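Local coordinates for putative PTS system, cellobiose-specific IIA component (Streptococcus mutans, PDB 3L8R), which probably serves, as a helical trimer, as the IIA component of a cellobiose phosphotransferase system, relaying phosphoryl groups from HPr toward the incoming sugar, at residues S39-H42 with E43-A47; Y53-A56 with E57-L60; T105-E108 with V109-M113. All coordinates share one frame; numbering follows the deposited sequence.

Interaction 1 of 3, residues S39-H42 with E43-A47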
loop_
_atom_site.group_PDB
_atom_site.type_symbol
_atom_site.label_atom_id
_atom_site.label_comp_id
_atom_site.label_asym_id
_atom_site.label_seq_id
_atom_site.Cartn_x
_atom_site.Cartn_y
_atom_site.Cartn_z
ATOM N N SER A 39 10.505 4.818 -8.996
ATOM C CA SER A 39 11.428 5.937 -9.103
ATOM C C SER A 39 10.931 6.894 -10.164
ATOM O O SER A 39 11.157 8.096 -10.070
ATOM C CB SER A 39 12.853 5.485 -9.398
ATOM O OG SER A 39 12.985 5.069 -10.750
ATOM N N ILE A 40 10.224 6.382 -11.160
ATOM C CA ILE A 40 9.765 7.277 -12.193
ATOM C C ILE A 40 8.640 8.124 -11.656
ATOM O O ILE A 40 8.522 9.336 -11.994
ATOM C CB ILE A 40 9.364 6.575 -13.505
ATOM C CG1 ILE A 40 10.561 5.872 -14.138
ATOM C CG2 ILE A 40 8.895 7.609 -14.500
ATOM C CD1 ILE A 40 10.154 4.666 -14.934
ATOM N N VAL A 41 7.818 7.517 -10.806
ATOM C CA VAL A 41 6.739 8.304 -10.239
ATOM C C VAL A 41 7.328 9.460 -9.446
ATOM O O VAL A 41 6.808 10.586 -9.507
ATOM C CB VAL A 41 5.791 7.485 -9.362
ATOM C CG1 VAL A 41 4.845 8.435 -8.632
ATOM C CG2 VAL A 41 5.027 6.490 -10.203
ATOM N N HIS A 42 8.402 9.179 -8.696
ATOM C CA HIS A 42 9.090 10.220 -7.937
ATOM C C HIS A 42 9.685 11.295 -8.840
ATOM O O HIS A 42 9.573 12.462 -8.555
ATOM C CB HIS A 42 10.150 9.649 -7.012
ATOM C CG HIS A 42 9.594 9.167 -5.721
ATOM N ND1 HIS A 42 9.149 10.033 -4.744
ATOM C CD2 HIS A 42 9.379 7.913 -5.253
ATOM C CE1 HIS A 42 8.694 9.331 -3.717
ATOM N NE2 HIS A 42 8.822 8.041 -4.002
ATOM N N GLU A 43 10.243 10.902 -9.968
ATOM C CA GLU A 43 10.558 11.870 -11.034
ATOM C C GLU A 43 9.343 12.754 -11.316
ATOM O O GLU A 43 9.440 13.979 -11.195
ATOM C CB GLU A 43 11.066 11.180 -12.302
ATOM C CG GLU A 43 12.338 10.377 -12.110
ATOM C CD GLU A 43 13.036 10.086 -13.425
ATOM O OE1 GLU A 43 12.883 9.000 -14.004
ATOM O OE2 GLU A 43 13.760 10.984 -13.892
ATOM N N ALA A 44 8.184 12.158 -11.586
ATOM C CA ALA A 44 7.011 12.999 -11.804
ATOM C C ALA A 44 6.779 13.934 -10.615
ATOM O O ALA A 44 6.417 15.098 -10.823
ATOM C CB ALA A 44 5.781 12.195 -12.121
ATOM N N PHE A 45 6.974 13.460 -9.371
ATOM C CA PHE A 45 6.859 14.383 -8.246
ATOM C C PHE A 45 7.928 15.482 -8.268
ATOM O O PHE A 45 7.673 16.600 -7.843
ATOM C CB PHE A 45 6.900 13.666 -6.911
ATOM C CG PHE A 45 5.603 13.005 -6.530
ATOM C CD1 PHE A 45 4.399 13.749 -6.431
ATOM C CD2 PHE A 45 5.565 11.646 -6.246
ATOM C CE1 PHE A 45 3.206 13.138 -6.067
ATOM C CE2 PHE A 45 4.383 11.047 -5.881
ATOM C CZ PHE A 45 3.196 11.793 -5.785
ATOM N N ASP A 46 9.134 15.187 -8.727
ATOM C CA ASP A 46 10.159 16.225 -8.711
ATOM C C ASP A 46 9.779 17.272 -9.777
ATOM O O ASP A 46 9.955 18.476 -9.569
ATOM C CB ASP A 46 11.567 15.681 -8.980
ATOM C CG ASP A 46 12.004 14.547 -8.022
ATOM O OD1 ASP A 46 11.912 14.663 -6.774
ATOM O OD2 ASP A 46 12.501 13.517 -8.552
ATOM N N ALA A 47 9.218 16.789 -10.891
ATOM C CA ALA A 47 8.880 17.626 -12.053
ATOM C C ALA A 47 7.650 18.459 -11.809
ATOM O O ALA A 47 7.545 19.555 -12.362
ATOM C CB ALA A 47 8.719 16.789 -13.347
HETATM O O HOH W 1 14.072 6.470 -12.849
#
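E43, A44, F45 and D46 send their backbone N-H groups back to the carbonyl oxygens of S39, I40, V41 and H42, the i to i+4 bonds of a regular alpha-helix, from E43 N to S39 O at 3.0 Å through to D46 N to H42 O at 2.8 Å. One turn apart on the inner face, V41 and F45 lie side by side and point the same way. Branch CG1 of V41 stands anti to the backbone N (chi1 170°), which carries it along the helix to the phenyl ring, with V41 CG1 3.8 Å from F45 CE2. Apolar groups suit this face because helix 20-49 here packs on the other two helices of the lactose/cellobiose IIA subunit: V41 touches A63 and L106, F45 reaches A110 and M113, and the small A44 lets L60 come close. H42 occupies the border with a second subunit. Its CA meets the edge of the F45 ring, near the ring plane, while its NE2 hydrogen-bonds to E108 of that neighbouring chain. Polar residues line the outer side. A single water donates to both S39 OG (2.7 Å) and E43 OE1 (3.0 Å), bridging one turn, and the extended E43 chain brings OE1 to 3.9 Å from I40 CG1. D46 turns its OD1 to a salt bridge with R49.

Interaction 2 of 3, residues Y53-A56 with E57-L60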
loop_
_atom_site.group_PDB
_atom_site.type_symbol
_atom_site.label_atom_id
_atom_site.label_comp_id
_atom_site.label_asym_id
_atom_site.label_seq_id
_atom_site.Cartn_x
_atom_site.Cartn_y
_atom_site.Cartn_z
ATOM N N TYR A 53 4.741 20.625 -15.521
ATOM C CA TYR A 53 3.585 19.726 -15.644
ATOM C C TYR A 53 3.601 18.813 -16.826
ATOM O O TYR A 53 2.941 17.770 -16.827
ATOM C CB TYR A 53 2.296 20.521 -15.627
ATOM C CG TYR A 53 2.218 21.407 -14.395
ATOM C CD1 TYR A 53 2.542 20.901 -13.138
ATOM C CD2 TYR A 53 1.858 22.754 -14.485
ATOM C CE1 TYR A 53 2.510 21.713 -11.997
ATOM C CE2 TYR A 53 1.817 23.587 -13.332
ATOM C CZ TYR A 53 2.136 23.046 -12.102
ATOM O OH TYR A 53 2.092 23.811 -10.970
ATOM N N ILE A 54 4.384 19.181 -17.825
ATOM C CA ILE A 54 4.559 18.361 -19.012
ATOM C C ILE A 54 5.309 17.100 -18.708
ATOM O O ILE A 54 4.851 16.009 -18.990
ATOM C CB ILE A 54 5.258 19.176 -20.127
ATOM C CG1 ILE A 54 4.189 20.021 -20.737
ATOM C CG2 ILE A 54 5.829 18.291 -21.257
ATOM C CD1 ILE A 54 2.826 19.368 -20.431
ATOM N N LEU A 55 6.482 17.271 -18.132
ATOM C CA LEU A 55 7.344 16.178 -17.854
ATOM C C LEU A 55 6.619 15.226 -16.923
ATOM O O LEU A 55 6.588 14.016 -17.180
ATOM C CB LEU A 55 8.623 16.715 -17.218
ATOM C CG LEU A 55 9.796 15.732 -17.204
ATOM C CD1 LEU A 55 10.153 15.287 -18.606
ATOM C CD2 LEU A 55 10.956 16.435 -16.517
ATOM N N ALA A 56 6.028 15.790 -15.869
ATOM C CA ALA A 56 5.369 15.022 -14.823
ATOM C C ALA A 56 4.261 14.146 -15.398
ATOM O O ALA A 56 4.171 12.956 -15.067
ATOM C CB ALA A 56 4.819 15.953 -13.734
ATOM N N GLU A 57 3.460 14.717 -16.301
ATOM C CA GLU A 57 2.413 13.940 -16.943
ATOM C C GLU A 57 2.960 12.783 -17.760
ATOM O O GLU A 57 2.390 11.657 -17.714
ATOM C CB GLU A 57 1.491 14.788 -17.798
ATOM C CG GLU A 57 0.421 13.911 -18.449
ATOM C CD GLU A 57 -0.725 14.681 -19.068
ATOM O OE1 GLU A 57 -1.659 14.006 -19.559
ATOM O OE2 GLU A 57 -0.709 15.935 -19.077
ATOM N N GLN A 58 4.053 13.074 -18.484
ATOM C CA GLN A 58 4.786 12.089 -19.309
ATOM C C GLN A 58 5.411 11.018 -18.450
ATOM O O GLN A 58 5.306 9.833 -18.766
ATOM C CB GLN A 58 5.892 12.758 -20.162
ATOM C CG GLN A 58 5.401 13.400 -21.450
ATOM C CD GLN A 58 6.353 14.453 -22.005
ATOM O OE1 GLN A 58 7.408 14.743 -21.400
ATOM N NE2 GLN A 58 5.994 15.038 -23.181
ATOM N N LYS A 59 6.068 11.436 -17.374
ATOM C CA LYS A 59 6.681 10.502 -16.447
ATOM C C LYS A 59 5.653 9.586 -15.784
ATOM O O LYS A 59 5.889 8.368 -15.638
ATOM C CB LYS A 59 7.499 11.267 -15.415
ATOM C CG LYS A 59 9.044 11.271 -15.652
ATOM C CD LYS A 59 9.490 11.467 -17.125
ATOM C CE LYS A 59 11.008 11.573 -17.208
ATOM N NZ LYS A 59 11.697 10.252 -17.165
ATOM N N LEU A 60 4.498 10.145 -15.416
ATOM C CA LEU A 60 3.370 9.283 -14.983
ATOM C C LEU A 60 2.954 8.232 -16.001
ATOM O O LEU A 60 2.507 7.173 -15.625
ATOM C CB LEU A 60 2.160 10.076 -14.468
ATOM C CG LEU A 60 2.470 10.798 -13.158
ATOM C CD1 LEU A 60 1.434 11.846 -12.781
ATOM C CD2 LEU A 60 2.683 9.784 -12.007
#
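E57 begins the second turn by giving its backbone N-H to Y53 O over 3.1 Å; the donor stands above the carbonyl plane, 42° out of it. Its CB passes 3.5 Å from Y53 O, and the chain beyond is fully extended, so that the carboxylate ends well away from this turn, in a long, weak ion pair with K118. Q58 follows, with its N-H bonded to I54 O. Because CG lies beside the backbone N (chi1 -81°), the amide folds back over the preceding turn: Q58 NE2 comes to 3.8 Å from I54 CG2, the two side chains crossing obliquely, and Q58 OE1 approaches L55 CD1 at 4.0 Å, there at about a right angle. A long polar chain suits this outer surface: its methylenes lie over the carbonyls of the turn before and its amide against the methyl groups of I54 and L55. The turn belongs to the start of helix 53-82, the second of the subunit's three helices, in a region predicted to form coiled coil. K59 bonds its N to L55 O at 2.6 Å, a short link. Its side chain runs alongside that of L55, pointing the same way, with K59 CE 4.1 Å from L55 CD1; the aliphatic part also packs on I40 and A44 of helix 20-49, while the ammonium makes long, weak ion pairs with E43 and E62. L60 closes the turn by bonding its N to A56 O at 2.9 Å. L60 is buried and also touches A110 of helix 91-118, and its CG sits 3.3 Å from A56 O.

Interaction 3 of 3, residues T105-E108 with V109-M113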
loop_
_atom_site.group_PDB
_atom_site.type_symbol
_atom_site.label_atom_id
_atom_site.label_comp_id
_atom_site.label_asym_id
_atom_site.label_seq_id
_atom_site.Cartn_x
_atom_site.Cartn_y
_atom_site.Cartn_z
ATOM N N THR A 105 -0.756 2.407 -6.045
ATOM C CA THR A 105 -1.390 3.403 -5.218
ATOM C C THR A 105 -0.629 4.723 -5.314
ATOM O O THR A 105 -1.246 5.784 -5.429
ATOM C CB THR A 105 -1.445 2.975 -3.737
ATOM O OG1 THR A 105 -1.947 1.632 -3.606
ATOM C CG2 THR A 105 -2.322 3.921 -2.954
ATOM N N LEU A 106 0.709 4.669 -5.288
ATOM C CA LEU A 106 1.465 5.901 -5.326
ATOM C C LEU A 106 1.295 6.607 -6.680
ATOM O O LEU A 106 1.189 7.817 -6.694
ATOM C CB LEU A 106 2.935 5.678 -5.009
ATOM C CG LEU A 106 3.772 6.947 -4.911
ATOM C CD1 LEU A 106 3.473 7.719 -3.615
ATOM C CD2 LEU A 106 5.248 6.690 -5.055
ATOM N N ARG A 107 1.310 5.884 -7.809
ATOM C CA ARG A 107 1.013 6.542 -9.116
ATOM C C ARG A 107 -0.351 7.209 -9.070
ATOM O O ARG A 107 -0.488 8.322 -9.502
ATOM C CB ARG A 107 1.032 5.574 -10.307
ATOM C CG ARG A 107 -0.206 5.785 -11.188
ATOM C CD ARG A 107 -0.702 4.581 -12.082
ATOM N NE ARG A 107 -1.490 3.498 -11.461
ATOM C CZ ARG A 107 -2.819 3.301 -11.624
ATOM N NH1 ARG A 107 -3.593 4.149 -12.330
ATOM N NH2 ARG A 107 -3.410 2.245 -11.051
ATOM N N GLU A 108 -1.353 6.510 -8.530
ATOM C CA GLU A 108 -2.704 7.025 -8.399
ATOM C C GLU A 108 -2.692 8.340 -7.662
ATOM O O GLU A 108 -3.280 9.315 -8.130
ATOM C CB GLU A 108 -3.596 6.038 -7.677
ATOM C CG GLU A 108 -4.054 4.894 -8.566
ATOM C CD GLU A 108 -4.889 3.858 -7.854
ATOM O OE1 GLU A 108 -5.757 4.182 -7.019
ATOM O OE2 GLU A 108 -4.720 2.686 -8.151
ATOM N N VAL A 109 -2.059 8.403 -6.500
ATOM C CA VAL A 109 -1.880 9.724 -5.938
ATOM C C VAL A 109 -0.723 10.287 -6.696
ATOM O O VAL A 109 0.324 9.669 -6.820
ATOM C CB VAL A 109 -1.768 9.769 -4.367
ATOM C CG1 VAL A 109 -1.878 8.396 -3.716
ATOM C CG2 VAL A 109 -0.638 10.656 -3.858
ATOM N N ALA A 110 -0.861 11.438 -7.278
ATOM C CA ALA A 110 0.227 11.820 -8.188
ATOM C C ALA A 110 -0.461 12.125 -9.437
ATOM O O ALA A 110 -0.359 13.244 -9.889
ATOM C CB ALA A 110 1.220 10.729 -8.425
ATOM N N ILE A 111 -1.232 11.160 -9.966
ATOM C CA ILE A 111 -2.133 11.507 -11.053
ATOM C C ILE A 111 -3.050 12.604 -10.501
ATOM O O ILE A 111 -3.233 13.626 -11.141
ATOM C CB ILE A 111 -2.935 10.330 -11.571
ATOM C CG1 ILE A 111 -2.038 9.407 -12.395
ATOM C CG2 ILE A 111 -4.076 10.836 -12.436
ATOM C CD1 ILE A 111 -2.711 8.031 -12.760
ATOM N N GLU A 112 -3.567 12.411 -9.288
ATOM C CA GLU A 112 -4.454 13.394 -8.686
ATOM C C GLU A 112 -3.682 14.655 -8.311
ATOM O O GLU A 112 -4.133 15.781 -8.477
ATOM C CB GLU A 112 -5.156 12.811 -7.472
ATOM C CG GLU A 112 -6.098 11.629 -7.773
ATOM C CD GLU A 112 -7.035 11.877 -8.965
ATOM O OE1 GLU A 112 -7.239 10.942 -9.762
ATOM O OE2 GLU A 112 -7.544 13.004 -9.120
ATOM N N MET A 113 -2.470 14.464 -7.863
ATOM C CA MET A 113 -1.755 15.561 -7.309
ATOM C C MET A 113 -1.264 16.482 -8.377
ATOM O O MET A 113 -1.158 17.682 -8.165
ATOM C CB MET A 113 -0.641 15.030 -6.448
ATOM C CG MET A 113 -1.134 14.753 -5.062
ATOM S SD MET A 113 0.074 15.403 -3.916
ATOM C CE MET A 113 0.769 13.837 -3.421
HETATM O O HOH W 2 -5.704 8.512 -9.963
#
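T105 and V109 form the tight, buried part of this turn, where V109 N bonds to T105 O at 2.9 Å. V109 also meets its own counterpart in a second subunit, a place where a compact apolar side chain fits the trimer interface. The next step breaks the helical pattern. A110 N has no bond to the preceding turn, and the backbone at V109-A110 is doubtful, because the carbonyl oxygens of L106 and V109 are modelled too close. I111 N bonds to R107 O at 3.0 Å and E112 N weakly to E108 O at 3.3 Å, but M113 N again has no such bond. On the looser side, R107 and I111 are partly exposed and run side by side, R107 CG 3.7 Å from I111 CD1. The arginine chain bends at chi3 (79°), and one face of its guanidinium group receives E108 CG, 3.6 Å above the plane and over its centre. R107 NH2 and E108 OE2 form a salt bridge of charges alone, the oxygen lying well out of the guanidinium plane. E108 and E112 themselves belong to a buried polar layer at the subunit border, where a water donates to E108 O and to E112 OE1. With R38 of the third subunit joining H42 at E108, and R49 of that subunit at E112, both glutamates are probably kept ionised within the trimer interface.

In the fold
Each interaction joins successive turns of one helix, and together they sample all three helices near the same end of the subunit. Interaction 3 is the buried one, and its acidic groups face another chain. Interaction 1 is divided between an apolar inner face and a watered outer one, and it also reaches a second subunit. Interaction 2, the farthest of the three from the chain's centre, touches no other subunit and combines its backbone bonds with aliphatic and amide side-chain contacts, its charged ends having long, weak partners. The three helices pack together here: A44 O of interaction 1 lies 3.4 Å from A56 CB of interaction 2, whose L60 CD1 lies 3.7 Å from A110 O of interaction 3.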